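Local coordinates for myosin regulatory light chain (Placopecten magellanicus, PDB 3PN7), which probably acts as the calcium-binding regulatory light chain of molluscan muscle myosin, on which calcium control of its Mg-ATPase depends, at residues R16-Q19 with K20-Q23; N35-G38 with F39-N43; L109-E112 with Y113-D116. All blocks are in the same frame, centred on the assembly; numbering follows the deposited sequence.

Contact 1: residues R16-Q19 with K20-Q23; sequences RLPQ and KLMQ
Leu-17 and Pro-18 lean on Leu-21 one helical turn further on. The CB of Leu-17 rests 4.1 Å from CD2 of Leu-21, and the same methyl also reaches the proline ring. Pro-18 and Leu-21 lie alongside each other and point the same way, with CD of the ring 4.2 Å from CB of the leucine. The Leu-21 side chain has CG opposite its backbone N (chi1 -178°), which carries CD2 back along the chain to that pair. CG of Leu-17 also comes within 4.4 Å of SD of Met-22, a loose apolar touch. The amide of Gln-19 slants across Met-22, its NE2 4.0 Å from CB of the methionine, while CB of Gln-19 has the amide nitrogen NE2 of Gln-23 for a neighbour at 3.9 Å.

Behind these side chains the backbone sets the spacing. The carbonyl of Pro-18 takes two N-H groups: that of Met-22, N to O 3.1 Å and nearly straight at 165°, and that of Leu-21, a weak bond. One residue on, N of Gln-23 binds O of Gln-19 at 2.8 Å. Further out, the guanidinium of Arg-16, the first modelled residue, makes a salt bridge to Asp-89 and a hydrogen bond to the carbonyl of Ser-86, tying the modelled start to the region after helix 74-85; the side chain sits too close to the Pro-18 ring, however, so its placement is doubtful.

With Pro-18 in the N-cap position and the first i-to-i+4 bonds closing behind it, the arrangement is a helix N-terminus, here the start of helix 19-32, the entering helix of the EF-hand that follows.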
loop_
_atom_site.group_PDB
_atom_site.type_symbol
_atom_site.label_atom_id
_atom_site.label_comp_id
_atom_site.label_asym_id
_atom_site.label_seq_id
_atom_site.Cartn_x
_atom_site.Cartn_y
_atom_site.Cartn_z
ATOM N N ARG B 16 11.922 -17.578 4.252
ATOM C CA ARG B 16 11.374 -18.780 3.638
ATOM C C ARG B 16 12.449 -19.845 3.475
ATOM O O ARG B 16 13.372 -19.931 4.281
ATOM C CB ARG B 16 10.746 -18.453 2.282
ATOM C CG ARG B 16 9.503 -17.582 2.368
ATOM C CD ARG B 16 8.851 -17.295 1.024
ATOM N NE ARG B 16 7.704 -16.401 1.152
ATOM C CZ ARG B 16 7.031 -15.902 0.125
ATOM N NH1 ARG B 16 7.384 -16.212 -1.116
ATOM N NH2 ARG B 16 6.000 -15.094 0.334
ATOM N N LEU B 17 12.330 -20.652 2.426
ATOM C CA LEU B 17 11.213 -20.556 1.498
ATOM C C LEU B 17 10.027 -21.341 2.038
ATOM O O LEU B 17 10.202 -22.260 2.834
ATOM C CB LEU B 17 11.618 -21.094 0.129
ATOM C CG LEU B 17 13.116 -21.329 -0.064
ATOM C CD1 LEU B 17 13.405 -21.792 -1.483
ATOM C CD2 LEU B 17 13.895 -20.066 0.258
ATOM N N PRO B 18 8.822 -20.981 1.611
ATOM C CA PRO B 18 7.623 -21.642 2.133
ATOM C C PRO B 18 7.582 -23.125 1.804
ATOM O O PRO B 18 8.085 -23.539 0.764
ATOM C CB PRO B 18 6.483 -20.926 1.403
ATOM C CG PRO B 18 7.070 -19.655 0.909
ATOM C CD PRO B 18 8.493 -19.961 0.606
ATOM N N GLN B 19 6.976 -23.911 2.686
ATOM C CA GLN B 19 6.774 -25.329 2.428
ATOM C C GLN B 19 6.065 -25.721 1.135
ATOM O O GLN B 19 6.448 -26.693 0.502
ATOM C CB GLN B 19 6.133 -26.038 3.628
ATOM C CG GLN B 19 7.148 -26.569 4.641
ATOM C CD GLN B 19 8.372 -27.200 3.976
ATOM O OE1 GLN B 19 8.319 -28.341 3.498
ATOM N NE2 GLN B 19 9.481 -26.455 3.944
ATOM N N LYS B 20 5.039 -24.982 0.734
ATOM C CA LYS B 20 4.350 -25.323 -0.509
ATOM C C LYS B 20 5.255 -25.127 -1.721
ATOM O O LYS B 20 5.118 -25.816 -2.724
ATOM C CB LYS B 20 3.070 -24.510 -0.681
ATOM C CG LYS B 20 3.269 -23.008 -0.558
ATOM C CD LYS B 20 2.028 -22.271 -1.033
ATOM C CE LYS B 20 0.763 -23.097 -0.761
ATOM N NZ LYS B 20 0.600 -23.490 0.681
ATOM N N LEU B 21 6.170 -24.168 -1.628
ATOM C CA LEU B 21 7.121 -23.935 -2.704
ATOM C C LEU B 21 8.168 -25.054 -2.732
ATOM O O LEU B 21 8.552 -25.527 -3.798
ATOM C CB LEU B 21 7.773 -22.556 -2.568
ATOM C CG LEU B 21 8.767 -22.185 -3.673
ATOM C CD1 LEU B 21 8.067 -22.152 -5.019
ATOM C CD2 LEU B 21 9.438 -20.847 -3.378
ATOM N N MET B 22 8.624 -25.484 -1.560
ATOM C CA MET B 22 9.479 -26.667 -1.487
ATOM C C MET B 22 8.755 -27.868 -2.094
ATOM O O MET B 22 9.361 -28.673 -2.799
ATOM C CB MET B 22 9.863 -26.984 -0.044
ATOM C CG MET B 22 11.351 -27.210 0.174
ATOM S SD MET B 22 12.232 -25.647 0.361
ATOM C CE MET B 22 13.397 -26.045 1.666
ATOM N N GLN B 23 7.454 -27.972 -1.830
ATOM C CA GLN B 23 6.666 -29.123 -2.275
ATOM C C GLN B 23 6.425 -29.074 -3.783
ATOM O O GLN B 23 6.347 -30.105 -4.463
ATOM C CB GLN B 23 5.329 -29.195 -1.521
ATOM C CG GLN B 23 5.477 -29.381 -0.001
ATOM C CD GLN B 23 4.139 -29.302 0.757
ATOM O OE1 GLN B 23 3.064 -29.493 0.176
ATOM N NE2 GLN B 23 4.207 -29.013 2.059
#

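Contact 2: residues N35-G38 with F39-N43; sequences NRDG and FIDIN. With MG (magnesium ion), chain G.
Phe-39 turns its ring back over Gly-38, whose carbonyl O lies against one face, 3.6 Å from CG of the ring. With that CG anti to its own carbonyl carbon (chi1 -66°), the side chain leaves the backbone on the opposite course from the carbonyl, whose O binds the magnesium ion at 2.5 Å. Asp-37 crosses Phe-39 at a slant, its carboxylate plane 75° from the ring plane, OD1 passing CD2 of the ring at 4.1 Å.

Nearby, Asn-35 and Asp-41 cross at about a right angle, their amide and carboxylate planes 78° apart. Asn-35 belongs to the metal site, but its amide is probably turned over, which leaves its bonding to Asp-41 undecided. OD2 of Asp-37 stands 4.4 Å from OD2 of Asp-41; the magnesium probably eases the repulsion between these two charges. Asp-37 is known as a magnesium ligand of this protein, but does not bind the ion in this chain. The N-cap residue Asp-41 directs OD1 to the backbone N of Asp-44. Asp-33 and Asp-44 complete the site with their carboxylates, and OD1 of Asp-33 also takes the N-H of Gly-38, where any side chain would collide with the carbonyl O of Asp-37.

An alanine at Phe-39 is likely to uncover Gly-38 and open a gap beside Pro-71 and Asn-73, which the ring also touches.

The spacing of ligands is that of a twelve-residue EF-hand loop, running from helix 19-32 into helix 42-52. Ile-40 turns inward onto Phe-29 and Ile-32 of the first helix and pairs its backbone with Leu-72, while Ile-42 packs on helix 58-66.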
loop_
_atom_site.group_PDB
_atom_site.type_symbol
_atom_site.label_atom_id
_atom_site.label_comp_id
_atom_site.label_asym_id
_atom_site.label_seq_id
_atom_site.Cartn_x
_atom_site.Cartn_y
_atom_site.Cartn_z
ATOM N N ASN B 35 13.416 -41.101 -14.978
ATOM C CA ASN B 35 14.161 -42.284 -14.538
ATOM C C ASN B 35 13.739 -42.838 -13.186
ATOM O O ASN B 35 13.942 -44.018 -12.906
ATOM C CB ASN B 35 15.658 -41.938 -14.406
ATOM C CG ASN B 35 16.405 -42.107 -15.689
ATOM O OD1 ASN B 35 17.580 -41.751 -15.789
ATOM N ND2 ASN B 35 15.730 -42.659 -16.695
ATOM N N ARG B 36 13.162 -41.977 -12.354
ATOM C CA ARG B 36 12.895 -42.310 -10.965
ATOM C C ARG B 36 14.251 -42.547 -10.325
ATOM O O ARG B 36 14.367 -43.036 -9.204
ATOM C CB ARG B 36 11.999 -43.539 -10.860
ATOM C CG ARG B 36 10.559 -43.261 -11.247
ATOM C CD ARG B 36 9.793 -44.540 -11.507
ATOM N NE ARG B 36 8.568 -44.294 -12.257
ATOM C CZ ARG B 36 7.495 -45.072 -12.205
ATOM N NH1 ARG B 36 7.494 -46.148 -11.435
ATOM N NH2 ARG B 36 6.423 -44.773 -12.923
ATOM N N ASP B 37 15.272 -42.173 -11.084
ATOM C CA ASP B 37 16.669 -42.244 -10.692
ATOM C C ASP B 37 16.945 -41.587 -9.349
ATOM O O ASP B 37 17.699 -42.111 -8.533
ATOM C CB ASP B 37 17.500 -41.526 -11.755
ATOM C CG ASP B 37 18.840 -42.168 -11.978
ATOM O OD1 ASP B 37 19.260 -42.980 -11.131
ATOM O OD2 ASP B 37 19.474 -41.860 -13.004
ATOM N N GLY B 38 16.348 -40.420 -9.139
ATOM C CA GLY B 38 16.693 -39.573 -8.016
ATOM C C GLY B 38 17.647 -38.514 -8.531
ATOM O O GLY B 38 18.101 -37.645 -7.794
ATOM N N PHE B 39 17.945 -38.606 -9.823
ATOM C CA PHE B 39 18.806 -37.647 -10.510
ATOM C C PHE B 39 18.110 -37.208 -11.776
ATOM O O PHE B 39 17.350 -37.959 -12.347
ATOM C CB PHE B 39 20.160 -38.282 -10.880
ATOM C CG PHE B 39 20.994 -38.642 -9.690
ATOM C CD1 PHE B 39 21.891 -37.735 -9.161
ATOM C CD2 PHE B 39 20.844 -39.873 -9.067
ATOM C CE1 PHE B 39 22.643 -38.049 -8.044
ATOM C CE2 PHE B 39 21.588 -40.191 -7.952
ATOM C CZ PHE B 39 22.492 -39.276 -7.440
ATOM N N ILE B 40 18.347 -35.981 -12.209
ATOM C CA ILE B 40 17.986 -35.589 -13.563
ATOM C C ILE B 40 19.229 -35.625 -14.451
ATOM O O ILE B 40 20.205 -34.906 -14.190
ATOM C CB ILE B 40 17.361 -34.170 -13.598
ATOM C CG1 ILE B 40 16.083 -34.108 -12.756
ATOM C CG2 ILE B 40 17.077 -33.722 -15.041
ATOM C CD1 ILE B 40 15.518 -32.692 -12.665
ATOM N N ASP B 41 19.219 -36.469 -15.483
ATOM C CA ASP B 41 20.319 -36.471 -16.454
ATOM C C ASP B 41 19.876 -35.970 -17.821
ATOM O O ASP B 41 18.750 -35.499 -17.987
ATOM C CB ASP B 41 20.977 -37.850 -16.565
ATOM C CG ASP B 41 20.014 -38.927 -17.040
ATOM O OD1 ASP B 41 18.899 -38.596 -17.491
ATOM O OD2 ASP B 41 20.375 -40.121 -16.961
ATOM N N ILE B 42 20.745 -36.080 -18.815
ATOM C CA ILE B 42 20.397 -35.528 -20.117
ATOM C C ILE B 42 19.216 -36.259 -20.769
ATOM O O ILE B 42 18.419 -35.648 -21.480
ATOM C CB ILE B 42 21.599 -35.454 -21.062
ATOM C CG1 ILE B 42 21.187 -34.741 -22.347
ATOM C CG2 ILE B 42 22.146 -36.863 -21.358
ATOM C CD1 ILE B 42 22.337 -34.153 -23.127
ATOM N N ASN B 43 19.094 -37.558 -20.508
ATOM C CA ASN B 43 17.979 -38.342 -21.034
ATOM C C ASN B 43 16.628 -37.932 -20.432
ATOM O O ASN B 43 15.623 -37.847 -21.149
ATOM C CB ASN B 43 18.209 -39.844 -20.813
ATOM C CG ASN B 43 19.483 -40.349 -21.474
ATOM O OD1 ASN B 43 19.902 -39.856 -22.532
ATOM N ND2 ASN B 43 20.112 -41.341 -20.846
HETATM MG MG MG G . 17.078 -40.020 -13.694
#

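Contact 3: residues L109-E112 with Y113-D116; sequences LNIE and YIKD
Where strand 109-110 runs straight into helix 111-120, Leu-109 and Asn-110 meet Tyr-113 and Ile-114 at a helix N-terminus, the loop-to-helix passage of an EF-hand-like unit with no metal in the model. Leu-109 and Ile-114 cross at about a right angle, CD2 of the leucine 4.0 Å from CD1 of the isoleucine; CG of Leu-109 also approaches CD2 of the Tyr-113 ring at 4.2 Å. Ile-111 runs alongside Lys-115, its CD1 3.7 Å from CE of the lysine. Lys-115 is stretched out beyond CG, which brings its methylenes past Ile-111 and its ammonium group to the ring of Phe-134, a cation-pi contact.

Asn-110 is the N-cap residue by position, yet its side chain makes no capping bond; OD1 is hydrogen-bonded to NZ of Lys-143. Its backbone O accepts the N-H of Ile-114, N to O 3.2 Å, and that of Tyr-113 weakly. N of Asp-116 binds O of Glu-112 at 3.1 Å.

Leu-109 and Ile-114 both reach Phe-98 as well, so the buried side is apolar, whereas Lys-115 keeps its charge in the cation-pi contact and spends its hydrocarbon length on Ile-111.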
loop_
_atom_site.group_PDB
_atom_site.type_symbol
_atom_site.label_atom_id
_atom_site.label_comp_id
_atom_site.label_asym_id
_atom_site.label_seq_id
_atom_site.Cartn_x
_atom_site.Cartn_y
_atom_site.Cartn_z
ATOM N N LEU B 109 -6.367 -1.621 -13.851
ATOM C CA LEU B 109 -5.808 -0.515 -13.096
ATOM C C LEU B 109 -5.527 0.571 -14.137
ATOM O O LEU B 109 -5.089 0.260 -15.245
ATOM C CB LEU B 109 -4.493 -0.975 -12.452
ATOM C CG LEU B 109 -4.311 -1.032 -10.943
ATOM C CD1 LEU B 109 -5.631 -1.314 -10.236
ATOM C CD2 LEU B 109 -3.225 -2.044 -10.530
ATOM N N ASN B 110 -5.797 1.833 -13.809
ATOM C CA ASN B 110 -5.354 2.931 -14.662
ATOM C C ASN B 110 -3.849 2.838 -14.861
ATOM O O ASN B 110 -3.096 2.755 -13.886
ATOM C CB ASN B 110 -5.704 4.294 -14.050
ATOM C CG ASN B 110 -7.193 4.616 -14.133
ATOM O OD1 ASN B 110 -7.989 3.810 -14.619
ATOM N ND2 ASN B 110 -7.570 5.802 -13.654
ATOM N N ILE B 111 -3.413 2.857 -16.118
ATOM C CA ILE B 111 -1.993 2.727 -16.447
ATOM C C ILE B 111 -1.114 3.710 -15.659
ATOM O O ILE B 111 -0.049 3.343 -15.188
ATOM C CB ILE B 111 -1.742 2.897 -17.975
ATOM C CG1 ILE B 111 -0.255 2.697 -18.316
ATOM C CG2 ILE B 111 -2.184 4.273 -18.442
ATOM C CD1 ILE B 111 0.294 1.330 -17.974
ATOM N N GLU B 112 -1.577 4.949 -15.492
ATOM C CA GLU B 112 -0.789 5.963 -14.794
ATOM C C GLU B 112 -0.702 5.658 -13.304
ATOM O O GLU B 112 0.254 6.035 -12.643
ATOM C CB GLU B 112 -1.378 7.372 -14.985
ATOM C CG GLU B 112 -2.459 7.490 -16.058
ATOM C CD GLU B 112 -3.836 6.982 -15.620
ATOM O OE1 GLU B 112 -4.313 7.338 -14.502
ATOM O OE2 GLU B 112 -4.454 6.239 -16.420
ATOM N N TYR B 113 -1.703 4.967 -12.781
ATOM C CA TYR B 113 -1.723 4.598 -11.365
ATOM C C TYR B 113 -0.677 3.511 -11.078
ATOM O O TYR B 113 0.158 3.662 -10.191
ATOM C CB TYR B 113 -3.125 4.107 -10.991
ATOM C CG TYR B 113 -3.374 3.799 -9.528
ATOM C CD1 TYR B 113 -2.722 4.497 -8.517
ATOM C CD2 TYR B 113 -4.290 2.811 -9.163
ATOM C CE1 TYR B 113 -2.981 4.213 -7.165
ATOM C CE2 TYR B 113 -4.554 2.522 -7.840
ATOM C CZ TYR B 113 -3.893 3.215 -6.844
ATOM O OH TYR B 113 -4.163 2.915 -5.532
ATOM N N ILE B 114 -0.711 2.411 -11.828
ATOM C CA ILE B 114 0.281 1.357 -11.603
ATOM C C ILE B 114 1.729 1.794 -11.909
ATOM O O ILE B 114 2.675 1.361 -11.256
ATOM C CB ILE B 114 -0.078 0.041 -12.339
ATOM C CG1 ILE B 114 0.866 -1.060 -11.867
ATOM C CG2 ILE B 114 -0.065 0.223 -13.862
ATOM C CD1 ILE B 114 0.731 -1.365 -10.371
ATOM N N LYS B 115 1.909 2.676 -12.881
ATOM C CA LYS B 115 3.241 3.207 -13.132
ATOM C C LYS B 115 3.730 4.015 -11.942
ATOM O O LYS B 115 4.878 3.888 -11.521
ATOM C CB LYS B 115 3.273 4.035 -14.415
ATOM C CG LYS B 115 3.179 3.175 -15.654
ATOM C CD LYS B 115 3.701 3.901 -16.883
ATOM C CE LYS B 115 3.644 2.996 -18.105
ATOM N NZ LYS B 115 4.426 3.558 -19.241
ATOM N N ASP B 116 2.844 4.825 -11.380
ATOM C CA ASP B 116 3.192 5.671 -10.245
ATOM C C ASP B 116 3.554 4.812 -9.041
ATOM O O ASP B 116 4.603 5.013 -8.420
ATOM C CB ASP B 116 2.031 6.619 -9.916
ATOM C CG ASP B 116 2.387 7.643 -8.839
ATOM O OD1 ASP B 116 3.581 7.972 -8.687
ATOM O OD2 ASP B 116 1.462 8.127 -8.152
#

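Overall arrangement
Contacts 1 and 3 both build a helix start, with backbone carbonyls taking N-H groups and leucine and isoleucine side chains packing beside them, but contact 1 lies on the surface and buries just Leu-21, whereas contact 3 is partly buried and holds Leu-109 and Ile-114 inside. Contact 2 is again a surface site, and polar: carboxylates and a backbone carbonyl face a magnesium ion. Contacts 1 and 2 lie at the start and beyond the end of helix 19-32, the second in the loop that leads to helix 42-52. Contact 3 is on the opposite side of the chain's centre from contact 2, about 46 Å away between centres; there no metal is bound and side chains meet mainly by apolar packing.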